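PDB 4B7O: iron-regulated outer membrane protein from Neisseria meningitidis, which imports iron across the bacterial outer membrane by a TonB-dependent route, probably taking up the metal in siderophore-bound form. Local coordinates for residues Glu225-Lys230 / Gly238-Tyr243; Lys613-Asp618 / Gly632-Arg637; Trp639-Ala644 / Ile654-Arg659; Gly658-Lys663 / Gly689-Phe694. All blocks are in the same frame, centred on the assembly; numbering follows the deposited sequence.

Interaction 1: Glu225-Lys230 / Gly238-Tyr243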
loop_
_atom_site.group_PDB
_atom_site.type_symbol
_atom_site.label_atom_id
_atom_site.label_comp_id
_atom_site.label_asym_id
_atom_site.label_seq_id
_atom_site.Cartn_x
_atom_site.Cartn_y
_atom_site.Cartn_z
ATOM N N GLU A 225 21.901 -6.979 7.013
ATOM C CA GLU A 225 21.592 -5.747 7.667
ATOM C C GLU A 225 22.273 -4.680 6.867
ATOM O O GLU A 225 23.395 -4.864 6.409
ATOM C CB GLU A 225 22.073 -5.770 9.091
ATOM C CG GLU A 225 21.233 -6.588 10.061
ATOM C CD GLU A 225 21.831 -6.529 11.476
ATOM O OE1 GLU A 225 23.051 -6.200 11.586
ATOM O OE2 GLU A 225 21.096 -6.772 12.480
ATOM N N TYR A 226 21.561 -3.598 6.606
ATOM C CA TYR A 226 22.051 -2.644 5.635
ATOM C C TYR A 226 22.776 -1.574 6.414
ATOM O O TYR A 226 22.506 -1.329 7.599
ATOM C CB TYR A 226 20.869 -2.083 4.776
ATOM C CG TYR A 226 19.873 -1.210 5.571
ATOM C CD1 TYR A 226 20.155 0.134 5.806
ATOM C CD2 TYR A 226 18.684 -1.737 6.100
ATOM C CE1 TYR A 226 19.293 0.956 6.510
ATOM C CE2 TYR A 226 17.806 -0.923 6.845
ATOM C CZ TYR A 226 18.132 0.434 7.047
ATOM O OH TYR A 226 17.354 1.298 7.786
ATOM N N GLU A 227 23.700 -0.908 5.778
ATOM C CA GLU A 227 24.234 0.238 6.472
ATOM C C GLU A 227 23.818 1.575 5.879
ATOM O O GLU A 227 23.725 1.743 4.672
ATOM C CB GLU A 227 25.739 0.144 6.670
ATOM C CG GLU A 227 26.529 -0.356 5.497
ATOM C CD GLU A 227 28.020 -0.246 5.783
ATOM O OE1 GLU A 227 28.581 0.877 5.679
ATOM O OE2 GLU A 227 28.630 -1.273 6.141
ATOM N N ALA A 228 23.595 2.503 6.793
ATOM C CA ALA A 228 23.108 3.816 6.539
ATOM C C ALA A 228 24.231 4.694 6.071
ATOM O O ALA A 228 25.354 4.228 5.917
ATOM C CB ALA A 228 22.461 4.345 7.806
ATOM N N GLY A 229 23.925 5.956 5.784
ATOM C CA GLY A 229 24.903 6.871 5.175
ATOM C C GLY A 229 25.987 7.433 6.098
ATOM O O GLY A 229 25.947 7.270 7.339
ATOM N N LYS A 230 26.957 8.095 5.477
ATOM C CA LYS A 230 28.065 8.710 6.183
ATOM C C LYS A 230 27.602 9.336 7.442
ATOM O O LYS A 230 26.929 10.357 7.406
ATOM C CB LYS A 230 28.724 9.789 5.345
ATOM C CG LYS A 230 30.198 9.973 5.712
ATOM C CD LYS A 230 30.860 11.214 5.085
ATOM C CE LYS A 230 32.261 11.435 5.689
ATOM N NZ LYS A 230 33.175 12.327 4.905
ATOM N N GLY A 238 28.699 0.284 15.155
ATOM C CA GLY A 238 28.687 -0.130 13.725
ATOM C C GLY A 238 27.912 0.819 12.784
ATOM O O GLY A 238 27.244 1.780 13.231
ATOM N N LYS A 239 28.019 0.543 11.487
ATOM C CA LYS A 239 27.323 1.280 10.424
ATOM C C LYS A 239 25.948 0.697 10.168
ATOM O O LYS A 239 25.029 1.399 9.703
ATOM C CB LYS A 239 28.096 1.173 9.122
ATOM C CG LYS A 239 29.531 1.652 9.195
ATOM C CD LYS A 239 30.451 0.862 8.252
ATOM C CE LYS A 239 31.451 1.806 7.610
ATOM N NZ LYS A 239 31.315 3.124 8.312
ATOM N N THR A 240 25.800 -0.603 10.431
ATOM C CA THR A 240 24.577 -1.296 10.039
ATOM C C THR A 240 23.395 -0.954 10.945
ATOM O O THR A 240 23.577 -0.575 12.074
ATOM C CB THR A 240 24.771 -2.806 10.011
ATOM O OG1 THR A 240 25.054 -3.237 11.342
ATOM C CG2 THR A 240 25.906 -3.221 9.093
ATOM N N VAL A 241 22.172 -1.108 10.440
ATOM C CA VAL A 241 20.983 -0.883 11.230
ATOM C C VAL A 241 20.601 -2.269 11.781
ATOM O O VAL A 241 20.270 -3.199 11.022
ATOM C CB VAL A 241 19.864 -0.279 10.336
ATOM C CG1 VAL A 241 18.549 -0.147 11.089
ATOM C CG2 VAL A 241 20.297 1.063 9.747
ATOM N N PRO A 242 20.667 -2.444 13.100
ATOM C CA PRO A 242 20.469 -3.801 13.664
ATOM C C PRO A 242 19.066 -4.459 13.404
ATOM O O PRO A 242 18.019 -3.779 13.473
ATOM C CB PRO A 242 20.714 -3.593 15.148
ATOM C CG PRO A 242 21.582 -2.399 15.183
ATOM C CD PRO A 242 21.111 -1.488 14.105
ATOM N N TYR A 243 19.065 -5.768 13.113
ATOM C CA TYR A 243 17.828 -6.549 12.834
ATOM C C TYR A 243 17.047 -6.015 11.642
ATOM O O TYR A 243 15.829 -5.934 11.641
ATOM C CB TYR A 243 16.936 -6.641 14.071
ATOM C CG TYR A 243 17.745 -7.051 15.287
ATOM C CD1 TYR A 243 18.317 -8.330 15.357
ATOM C CD2 TYR A 243 17.979 -6.164 16.322
ATOM C CE1 TYR A 243 19.091 -8.711 16.431
ATOM C CE2 TYR A 243 18.753 -6.543 17.406
ATOM C CZ TYR A 243 19.301 -7.817 17.461
ATOM O OH TYR A 243 20.088 -8.212 18.527
#
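Glu-227 and Thr-240 form a single backbone bridge, their CA atoms 3.9 Å apart, between two loop segments that run in roughly opposing directions, 139° from one to the other. Val-241 N gives its hydrogen to Tyr-226 O at 2.9 Å. Beyond the bridge, Ala-228 N reaches Lys-239 O in a longer, weak bond, so the pairing fades after one proper link.

On one side of this link Val-241 meets the tyrosine. The ring of Tyr-226 is thrown back over its own backbone (chi1 67°), and Val-241 rests on a face of it as a CH-pi contact, with CB 4.1 Å from the ring centroid. The CG2 branch sits over the phenol end and comes to 3.4 Å from Tyr-226 CE1. The hydroxyl beyond is fixed by a hydrogen bond to Pro-731 O. Glu-227 and Lys-239 lie side by side and point the same way, with Glu-227 OE1 3.2 Å from Lys-239 CD; the acid thus follows the aliphatic part of the lysine, while NZ stays beyond salt-bridge range. Glu-225 extends its carboxylate to the backbone N of Tyr-243, although the modelled separation is too short to be trusted in detail.

Both segments belong to the loop joining strands 212-223 and 246-259. Ser-244 OG links Tyr-226 N to Val-241 O, Asn-196 receives Glu-227 N, and a backbone bond to Gly-734 ties the loop to the chain just ahead of strand 736-744.

Interaction 2: Lys613-Asp618 / Gly632-Arg637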
loop_
_atom_site.group_PDB
_atom_site.type_symbol
_atom_site.label_atom_id
_atom_site.label_comp_id
_atom_site.label_asym_id
_atom_site.label_seq_id
_atom_site.Cartn_x
_atom_site.Cartn_y
_atom_site.Cartn_z
ATOM N N LYS A 613 -0.697 18.687 3.064
ATOM C CA LYS A 613 -0.808 19.269 4.408
ATOM C C LYS A 613 -1.841 18.555 5.288
ATOM O O LYS A 613 -2.835 19.136 5.614
ATOM C CB LYS A 613 -1.171 20.729 4.281
ATOM C CG LYS A 613 -0.813 21.580 5.457
ATOM C CD LYS A 613 -1.731 22.788 5.446
ATOM C CE LYS A 613 -1.008 24.070 5.846
ATOM N NZ LYS A 613 -1.116 24.200 7.317
ATOM N N PRO A 614 -1.589 17.284 5.671
ATOM C CA PRO A 614 -2.560 16.481 6.383
ATOM C C PRO A 614 -2.660 16.913 7.822
ATOM O O PRO A 614 -1.657 17.036 8.487
ATOM C CB PRO A 614 -2.004 15.081 6.287
ATOM C CG PRO A 614 -0.542 15.283 6.181
ATOM C CD PRO A 614 -0.353 16.551 5.417
ATOM N N ARG A 615 -3.870 17.242 8.247
ATOM C CA ARG A 615 -4.096 17.873 9.546
ATOM C C ARG A 615 -5.235 17.159 10.232
ATOM O O ARG A 615 -6.285 16.968 9.628
ATOM C CB ARG A 615 -4.395 19.351 9.370
ATOM C CG ARG A 615 -3.129 20.136 9.190
ATOM C CD ARG A 615 -2.010 19.680 10.124
ATOM N NE ARG A 615 -0.853 20.558 9.946
ATOM C CZ ARG A 615 0.107 20.392 9.022
ATOM N NH1 ARG A 615 0.081 19.356 8.214
ATOM N NH2 ARG A 615 1.098 21.267 8.908
ATOM N N PHE A 616 -4.999 16.699 11.462
ATOM C CA PHE A 616 -5.988 15.878 12.211
ATOM C C PHE A 616 -6.545 16.711 13.362
ATOM O O PHE A 616 -5.762 17.168 14.200
ATOM C CB PHE A 616 -5.305 14.619 12.734
ATOM C CG PHE A 616 -5.080 13.566 11.687
ATOM C CD1 PHE A 616 -4.272 13.815 10.570
ATOM C CD2 PHE A 616 -5.639 12.295 11.840
ATOM C CE1 PHE A 616 -4.071 12.848 9.597
ATOM C CE2 PHE A 616 -5.447 11.302 10.869
ATOM C CZ PHE A 616 -4.659 11.584 9.746
ATOM N N TYR A 617 -7.861 16.956 13.366
ATOM C CA TYR A 617 -8.494 17.865 14.367
ATOM C C TYR A 617 -9.284 17.096 15.391
ATOM O O TYR A 617 -10.170 16.293 15.021
ATOM C CB TYR A 617 -9.494 18.808 13.709
ATOM C CG TYR A 617 -8.882 19.791 12.790
ATOM C CD1 TYR A 617 -8.531 19.417 11.482
ATOM C CD2 TYR A 617 -8.633 21.084 13.204
ATOM C CE1 TYR A 617 -7.952 20.318 10.621
ATOM C CE2 TYR A 617 -8.051 22.009 12.344
ATOM C CZ TYR A 617 -7.723 21.614 11.054
ATOM O OH TYR A 617 -7.151 22.465 10.167
ATOM N N ASP A 618 -9.005 17.369 16.660
ATOM C CA ASP A 618 -9.537 16.571 17.776
ATOM C C ASP A 618 -10.853 17.169 18.184
ATOM O O ASP A 618 -10.899 18.332 18.588
ATOM C CB ASP A 618 -8.585 16.681 18.984
ATOM C CG ASP A 618 -7.332 15.799 18.862
ATOM O OD1 ASP A 618 -7.427 14.554 19.026
ATOM O OD2 ASP A 618 -6.240 16.362 18.638
ATOM N N GLY A 632 -0.584 9.062 9.068
ATOM C CA GLY A 632 0.078 9.827 8.049
ATOM C C GLY A 632 1.190 10.580 8.682
ATOM O O GLY A 632 1.439 10.391 9.879
ATOM N N ALA A 633 1.853 11.403 7.864
ATOM C CA ALA A 633 2.929 12.289 8.283
ATOM C C ALA A 633 2.849 13.567 7.447
ATOM O O ALA A 633 2.420 13.520 6.266
ATOM C CB ALA A 633 4.277 11.627 8.038
ATOM N N GLN A 634 3.255 14.690 8.056
ATOM C CA GLN A 634 3.643 15.897 7.289
ATOM C C GLN A 634 5.022 15.785 6.572
ATOM O O GLN A 634 6.073 16.076 7.164
ATOM C CB GLN A 634 3.675 17.129 8.205
ATOM C CG GLN A 634 3.991 18.459 7.479
ATOM C CD GLN A 634 2.954 18.782 6.399
ATOM O OE1 GLN A 634 3.153 18.508 5.179
ATOM N NE2 GLN A 634 1.826 19.330 6.836
ATOM N N VAL A 635 5.004 15.342 5.316
ATOM C CA VAL A 635 6.196 15.131 4.502
ATOM C C VAL A 635 6.586 16.519 3.960
ATOM O O VAL A 635 5.735 17.430 3.829
ATOM C CB VAL A 635 5.914 14.079 3.393
ATOM C CG1 VAL A 635 7.170 13.718 2.604
ATOM C CG2 VAL A 635 5.409 12.785 4.031
ATOM N N GLY A 636 7.872 16.715 3.706
ATOM C CA GLY A 636 8.354 17.998 3.215
ATOM C C GLY A 636 8.103 17.951 1.727
ATOM O O GLY A 636 7.811 16.900 1.166
ATOM N N ARG A 637 8.155 19.087 1.072
ATOM C CA ARG A 637 7.873 19.088 -0.354
ATOM C C ARG A 637 8.842 18.133 -1.043
ATOM O O ARG A 637 10.051 18.225 -0.833
ATOM C CB ARG A 637 8.089 20.495 -0.896
ATOM C CG ARG A 637 7.560 20.688 -2.309
ATOM C CD ARG A 637 7.187 22.132 -2.493
ATOM N NE ARG A 637 8.374 22.885 -2.802
ATOM C CZ ARG A 637 8.478 24.189 -2.640
ATOM N NH1 ARG A 637 7.470 24.886 -2.148
ATOM N NH2 ARG A 637 9.602 24.781 -2.943
#
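Pro-614 and Gln-634 make the middle of this contact, with Lys-613, Arg-615 and Ala-633 round them. The pyrrolidine edge of Pro-614 leans on the backbone of the other segment, CG lying 3.4 Å from Ala-633 O. Gln-634 then reaches across: its CG is anti to the backbone N (chi1 -177°) and the chain kinks at chi2 (60°), which carries the amide up beside the CD of Pro-614 and the backbone of Lys-613.

There the amide meets the rim of the Arg-615 guanidinium, the two planes turned 70° apart. This approach is modelled too tightly, and the amide is probably turned over, so the detail of the polar pairing remains doubtful. Lys-613 CG lies above one face of that guanidinium, toward its rim, though the group's placing is uncertain. Arg-615 bends at chi2, and NH1, itself less surely placed, bonds to Pro-614 O at 2.9 Å.

One step out, Gly-632 takes a backbone shape in which a CB would press on the preceding carbonyl O. Strand 603-618 pairs with strand 578-600, where Asn-589 OD1 takes Lys-613 N and Lys-588 bonds to the backbone of Arg-615. Inward lies the plug: Ala-633 bonds through its backbone to Gly-111, and Pro-614 packs on Met-112 of strand 112-113, so the loop leading to strand 638-647 is wedged between barrel wall and plug.

Interaction 3: Trp639-Ala644 / Ile654-Arg659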
loop_
_atom_site.group_PDB
_atom_site.type_symbol
_atom_site.label_atom_id
_atom_site.label_comp_id
_atom_site.label_asym_id
_atom_site.label_seq_id
_atom_site.Cartn_x
_atom_site.Cartn_y
_atom_site.Cartn_z
ATOM N N TRP A 639 10.634 16.516 -4.411
ATOM C CA TRP A 639 11.002 16.747 -5.801
ATOM C C TRP A 639 11.655 15.522 -6.304
ATOM O O TRP A 639 12.454 14.944 -5.605
ATOM C CB TRP A 639 12.032 17.857 -5.940
ATOM C CG TRP A 639 11.590 19.194 -5.396
ATOM C CD1 TRP A 639 11.578 19.587 -4.085
ATOM C CD2 TRP A 639 11.065 20.347 -6.144
ATOM N NE1 TRP A 639 11.106 20.858 -3.961
ATOM C CE2 TRP A 639 10.797 21.379 -5.156
ATOM C CE3 TRP A 639 10.787 20.605 -7.491
ATOM C CZ2 TRP A 639 10.274 22.626 -5.500
ATOM C CZ3 TRP A 639 10.261 21.867 -7.842
ATOM C CH2 TRP A 639 10.012 22.855 -6.871
ATOM N N THR A 640 11.364 15.140 -7.545
ATOM C CA THR A 640 11.984 13.992 -8.143
ATOM C C THR A 640 12.387 14.456 -9.509
ATOM O O THR A 640 11.782 15.394 -10.023
ATOM C CB THR A 640 11.033 12.753 -8.226
ATOM O OG1 THR A 640 9.709 13.133 -8.593
ATOM C CG2 THR A 640 10.859 12.114 -6.871
ATOM N N ALA A 641 13.404 13.836 -10.110
ATOM C CA ALA A 641 13.757 14.156 -11.497
ATOM C C ALA A 641 14.589 13.019 -12.004
ATOM O O ALA A 641 15.271 12.360 -11.221
ATOM C CB ALA A 641 14.584 15.438 -11.584
ATOM N N SER A 642 14.593 12.798 -13.314
ATOM C CA SER A 642 15.599 11.913 -13.856
ATOM C C SER A 642 15.956 12.326 -15.231
ATOM O O SER A 642 15.174 12.972 -15.924
ATOM C CB SER A 642 15.167 10.421 -13.875
ATOM O OG SER A 642 13.913 10.254 -14.495
ATOM N N LEU A 643 17.127 11.885 -15.656
ATOM C CA LEU A 643 17.558 12.133 -17.002
ATOM C C LEU A 643 18.166 10.880 -17.449
ATOM O O LEU A 643 18.987 10.330 -16.740
ATOM C CB LEU A 643 18.596 13.240 -16.977
ATOM C CG LEU A 643 19.138 13.665 -18.321
ATOM C CD1 LEU A 643 17.941 14.072 -19.195
ATOM C CD2 LEU A 643 20.091 14.843 -18.094
ATOM N N ALA A 644 17.756 10.365 -18.587
ATOM C CA ALA A 644 18.318 9.103 -19.036
ATOM C C ALA A 644 18.543 9.101 -20.535
ATOM O O ALA A 644 17.751 9.653 -21.275
ATOM C CB ALA A 644 17.399 7.950 -18.673
ATOM N N ILE A 654 21.776 4.641 -19.789
ATOM C CA ILE A 654 22.345 5.076 -18.574
ATOM C C ILE A 654 21.544 6.250 -18.147
ATOM O O ILE A 654 20.954 6.953 -18.987
ATOM C CB ILE A 654 23.797 5.483 -18.762
ATOM C CG1 ILE A 654 23.905 6.610 -19.770
ATOM C CG2 ILE A 654 24.585 4.301 -19.306
ATOM C CD1 ILE A 654 25.227 7.322 -19.668
ATOM N N GLY A 655 21.512 6.472 -16.843
ATOM C CA GLY A 655 20.774 7.583 -16.353
ATOM C C GLY A 655 21.047 7.918 -14.931
ATOM O O GLY A 655 21.716 7.195 -14.232
ATOM N N TRP A 656 20.466 9.025 -14.517
ATOM C CA TRP A 656 20.598 9.545 -13.201
ATOM C C TRP A 656 19.207 9.699 -12.696
ATOM O O TRP A 656 18.302 10.013 -13.479
ATOM C CB TRP A 656 21.246 10.946 -13.293
ATOM C CG TRP A 656 20.965 11.796 -12.101
ATOM C CD1 TRP A 656 21.592 11.744 -10.873
ATOM C CD2 TRP A 656 19.909 12.792 -11.949
ATOM N NE1 TRP A 656 21.034 12.639 -10.022
ATOM C CE2 TRP A 656 20.028 13.306 -10.617
ATOM C CE3 TRP A 656 18.934 13.303 -12.774
ATOM C CZ2 TRP A 656 19.200 14.286 -10.138
ATOM C CZ3 TRP A 656 18.126 14.309 -12.282
ATOM C CH2 TRP A 656 18.235 14.764 -10.986
ATOM N N ARG A 657 19.031 9.559 -11.380
ATOM C CA ARG A 657 17.726 9.724 -10.768
ATOM C C ARG A 657 17.896 10.460 -9.439
ATOM O O ARG A 657 18.888 10.300 -8.763
ATOM C CB ARG A 657 17.073 8.355 -10.551
ATOM C CG ARG A 657 15.653 8.445 -10.039
ATOM C CD ARG A 657 14.912 7.106 -9.972
ATOM N NE ARG A 657 14.372 6.631 -11.280
ATOM C CZ ARG A 657 14.857 5.585 -11.987
ATOM N NH1 ARG A 657 15.920 4.914 -11.585
ATOM N NH2 ARG A 657 14.302 5.207 -13.126
ATOM N N GLY A 658 16.964 11.285 -9.051
ATOM C CA GLY A 658 17.210 11.994 -7.819
ATOM C C GLY A 658 15.930 12.291 -7.110
ATOM O O GLY A 658 14.903 12.435 -7.741
ATOM N N ARG A 659 15.991 12.379 -5.787
ATOM C CA ARG A 659 14.815 12.618 -5.018
ATOM C C ARG A 659 15.215 13.537 -3.922
ATOM O O ARG A 659 16.145 13.235 -3.167
ATOM C CB ARG A 659 14.320 11.308 -4.444
ATOM C CG ARG A 659 12.981 11.441 -3.782
ATOM C CD ARG A 659 12.525 10.113 -3.237
ATOM N NE ARG A 659 11.409 10.324 -2.322
ATOM C CZ ARG A 659 10.117 10.317 -2.668
ATOM N NH1 ARG A 659 9.745 10.111 -3.917
ATOM N NH2 ARG A 659 9.194 10.524 -1.748
#
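Ala-641 with Gly-658 and Leu-643 with Trp-656 are the hydrogen-bonded pairs here, each tied by two backbone bonds across strands 174° apart in direction. Trp-656 N to Leu-643 O, 3.0 Å, is the straightest at 168°; Leu-643 N answers to Trp-656 O at 3.1 Å. Gly-658 N and Ala-641 O, also 3.0 Å apart, make the matching bond of the other pair.

The face bearing Thr-640, Ser-642, Arg-657 and Arg-659 is polar. Thr-640 runs beside the extended Arg-659, its CG2 3.8 Å from Arg-659 CG. The polar ends go to the plug: Ser-642 OG and Arg-657 NE share the Glu-91 carboxylate, Thr-640 OG1 bonds to Glu-91 O, and Arg-659 pairs with Asp-96 and Lys-90 O. One acid thus holds residues of both strands.

On the face of Ala-641, Leu-643 and Trp-656 the packing is apolar. Trp-656, with chi1 at 158°, swings its indole over the strand junction: CH2 comes to 3.8 Å from Ala-641 CB, and Leu-643 CB lies near CE3. Gly-658 N lies above one face of the indole, toward its rim, where the missing side chain makes way for the ring. At the far end Gly-655 lets the backbones close to 3.9 Å between its CA and that of Ala-644.

Antiparallel strands with one face turned to an enclosed plug and an apolar face turned outward are the pattern of a TonB-dependent receptor's transmembrane barrel, of which this is one hairpin.

Interaction 4: Gly658-Lys663 / Gly689-Phe694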
loop_
_atom_site.group_PDB
_atom_site.type_symbol
_atom_site.label_atom_id
_atom_site.label_comp_id
_atom_site.label_asym_id
_atom_site.label_seq_id
_atom_site.Cartn_x
_atom_site.Cartn_y
_atom_site.Cartn_z
ATOM N N GLY A 658 16.964 11.285 -9.051
ATOM C CA GLY A 658 17.210 11.994 -7.819
ATOM C C GLY A 658 15.930 12.291 -7.110
ATOM O O GLY A 658 14.903 12.435 -7.741
ATOM N N ARG A 659 15.991 12.379 -5.787
ATOM C CA ARG A 659 14.815 12.618 -5.018
ATOM C C ARG A 659 15.215 13.537 -3.922
ATOM O O ARG A 659 16.145 13.235 -3.167
ATOM C CB ARG A 659 14.320 11.308 -4.444
ATOM C CG ARG A 659 12.981 11.441 -3.782
ATOM C CD ARG A 659 12.525 10.113 -3.237
ATOM N NE ARG A 659 11.409 10.324 -2.322
ATOM C CZ ARG A 659 10.117 10.317 -2.668
ATOM N NH1 ARG A 659 9.745 10.111 -3.917
ATOM N NH2 ARG A 659 9.194 10.524 -1.748
ATOM N N TYR A 660 14.547 14.682 -3.838
ATOM C CA TYR A 660 14.895 15.644 -2.844
ATOM C C TYR A 660 13.682 15.951 -2.071
ATOM O O TYR A 660 12.620 16.258 -2.638
ATOM C CB TYR A 660 15.459 16.902 -3.488
ATOM C CG TYR A 660 16.951 16.787 -3.850
ATOM C CD1 TYR A 660 17.396 15.844 -4.801
ATOM C CD2 TYR A 660 17.924 17.642 -3.248
ATOM C CE1 TYR A 660 18.747 15.747 -5.139
ATOM C CE2 TYR A 660 19.281 17.552 -3.602
ATOM C CZ TYR A 660 19.667 16.611 -4.542
ATOM O OH TYR A 660 20.969 16.487 -4.888
ATOM N N VAL A 661 13.799 15.839 -0.756
ATOM C CA VAL A 661 12.719 16.305 0.093
ATOM C C VAL A 661 13.148 17.414 1.016
ATOM O O VAL A 661 14.216 17.371 1.622
ATOM C CB VAL A 661 11.831 15.187 0.701
ATOM C CG1 VAL A 661 12.209 13.815 0.198
ATOM C CG2 VAL A 661 11.659 15.277 2.209
ATOM N N GLN A 662 12.327 18.448 1.041
ATOM C CA GLN A 662 12.591 19.641 1.819
ATOM C C GLN A 662 12.193 19.402 3.296
ATOM O O GLN A 662 11.475 18.470 3.620
ATOM C CB GLN A 662 11.800 20.816 1.221
ATOM C CG GLN A 662 12.373 21.236 -0.102
ATOM C CD GLN A 662 11.790 22.539 -0.602
ATOM O OE1 GLN A 662 10.858 22.551 -1.410
ATOM N NE2 GLN A 662 12.375 23.645 -0.166
ATOM N N LYS A 663 12.692 20.260 4.160
ATOM C CA LYS A 663 12.489 20.236 5.584
ATOM C C LYS A 663 11.006 20.331 5.863
ATOM O O LYS A 663 10.326 21.142 5.298
ATOM C CB LYS A 663 13.241 21.463 6.149
ATOM C CG LYS A 663 13.278 21.668 7.665
ATOM C CD LYS A 663 14.128 22.900 8.018
ATOM C CE LYS A 663 13.669 23.575 9.308
ATOM N NZ LYS A 663 13.930 25.054 9.317
ATOM N N GLY A 689 18.745 15.013 0.157
ATOM C CA GLY A 689 18.843 14.737 -1.233
ATOM C C GLY A 689 19.504 13.420 -1.483
ATOM O O GLY A 689 20.595 13.172 -0.972
ATOM N N VAL A 690 18.848 12.592 -2.301
ATOM C CA VAL A 690 19.355 11.293 -2.706
ATOM C C VAL A 690 19.562 11.218 -4.219
ATOM O O VAL A 690 18.677 11.576 -4.976
ATOM C CB VAL A 690 18.380 10.197 -2.228
ATOM C CG1 VAL A 690 18.871 8.830 -2.641
ATOM C CG2 VAL A 690 18.311 10.252 -0.710
ATOM N N ASN A 691 20.711 10.718 -4.649
ATOM C CA ASN A 691 21.044 10.663 -6.057
ATOM C C ASN A 691 21.422 9.266 -6.428
ATOM O O ASN A 691 22.186 8.645 -5.691
ATOM C CB ASN A 691 22.224 11.561 -6.380
ATOM C CG ASN A 691 21.850 13.010 -6.416
ATOM O OD1 ASN A 691 22.111 13.756 -5.457
ATOM N ND2 ASN A 691 21.234 13.441 -7.529
ATOM N N ASP A 692 20.918 8.777 -7.568
ATOM C CA ASP A 692 21.180 7.396 -8.021
ATOM C C ASP A 692 21.694 7.479 -9.454
ATOM O O ASP A 692 21.350 8.413 -10.177
ATOM C CB ASP A 692 19.934 6.531 -8.062
ATOM C CG ASP A 692 19.164 6.460 -6.740
ATOM O OD1 ASP A 692 19.659 6.856 -5.665
ATOM O OD2 ASP A 692 18.013 5.941 -6.767
ATOM N N VAL A 693 22.463 6.494 -9.890
ATOM C CA VAL A 693 22.699 6.336 -11.316
ATOM C C VAL A 693 22.448 4.863 -11.689
ATOM O O VAL A 693 22.572 3.999 -10.868
ATOM C CB VAL A 693 24.113 6.779 -11.676
ATOM C CG1 VAL A 693 24.321 8.251 -11.319
ATOM C CG2 VAL A 693 25.120 5.951 -10.916
ATOM N N PHE A 694 22.031 4.570 -12.900
ATOM C CA PHE A 694 21.713 3.193 -13.204
ATOM C C PHE A 694 22.030 2.927 -14.650
ATOM O O PHE A 694 22.078 3.844 -15.472
ATOM C CB PHE A 694 20.214 2.960 -12.980
ATOM C CG PHE A 694 19.343 3.945 -13.715
ATOM C CD1 PHE A 694 19.076 5.186 -13.163
ATOM C CD2 PHE A 694 18.829 3.645 -14.967
ATOM C CE1 PHE A 694 18.293 6.120 -13.842
ATOM C CE2 PHE A 694 18.046 4.574 -15.662
ATOM C CZ PHE A 694 17.785 5.810 -15.096
#
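Tyr-660 lays one face of its ring flat on the backbone of Gly-689. The CA of that glycine is 3.6 Å from the ring centroid and only 9° off the normal, a CH-pi contact centred on the ring. On the same face, nearer the rim, lies Val-690 N. Tyr-660 gets there because its CG is anti to the carbonyl carbon (chi1 -82°), which sends the ring across to the neighbouring strand and along it; with no CB on Gly-689 the two can close up. Further along, the phenol end reaches Asn-691, whose amide plane stands steeply to the ring. Tyr-660 OH is 3.0 Å from Asn-691 OD1 as modelled, but the amide is probably turned over, so which of its atoms faces the hydroxyl is doubtful.

Beneath the ring the backbones pair in antiparallel fashion. Arg-659 and Val-690 are the hydrogen-bonded pair: Arg-659 N to Val-690 O and Val-690 N to Arg-659 O are both 2.9 Å, the latter nearly straight at 171°. Gly-658 CA also approaches Val-690 O, at 3.2 Å, a CA-H...O contact beside the true bond. On the opposite face from Tyr-660, Val-690 packs against Asn-713 and Tyr-719.

Nearby, Asp-692 forms a salt bridge with Lys-90 of the plug, and Phe-694 receives Arg-657 in a cation-pi contact. An aromatic ring covering a glycine across a non-hydrogen-bonded antiparallel pair is the arrangement known as aromatic rescue of glycine; here it joins two adjacent strands, 652-665 and 684-697, of the transporter's barrel wall.

Overall arrangement
Following the chain, interaction 1 comes first and closes a short loop between strands 212-223 and 246-259; it stands apart, its nearest atoms about 9 Å from interaction 4. Interaction 2 folds the chain after strand 603-618 back on that strand's end. Interaction 3 starts immediately afterwards and zips the hairpin of strands 638-647 and 652-665, and interaction 4 begins before it has finished, sharing Gly-658 and Arg-659, to add strand 684-697. None nests inside another. Strand 652-665 is thus the common middle of 3 and 4, while a probable hydrogen bond from Gln-662 N to Arg-637 O joins 4 to 2.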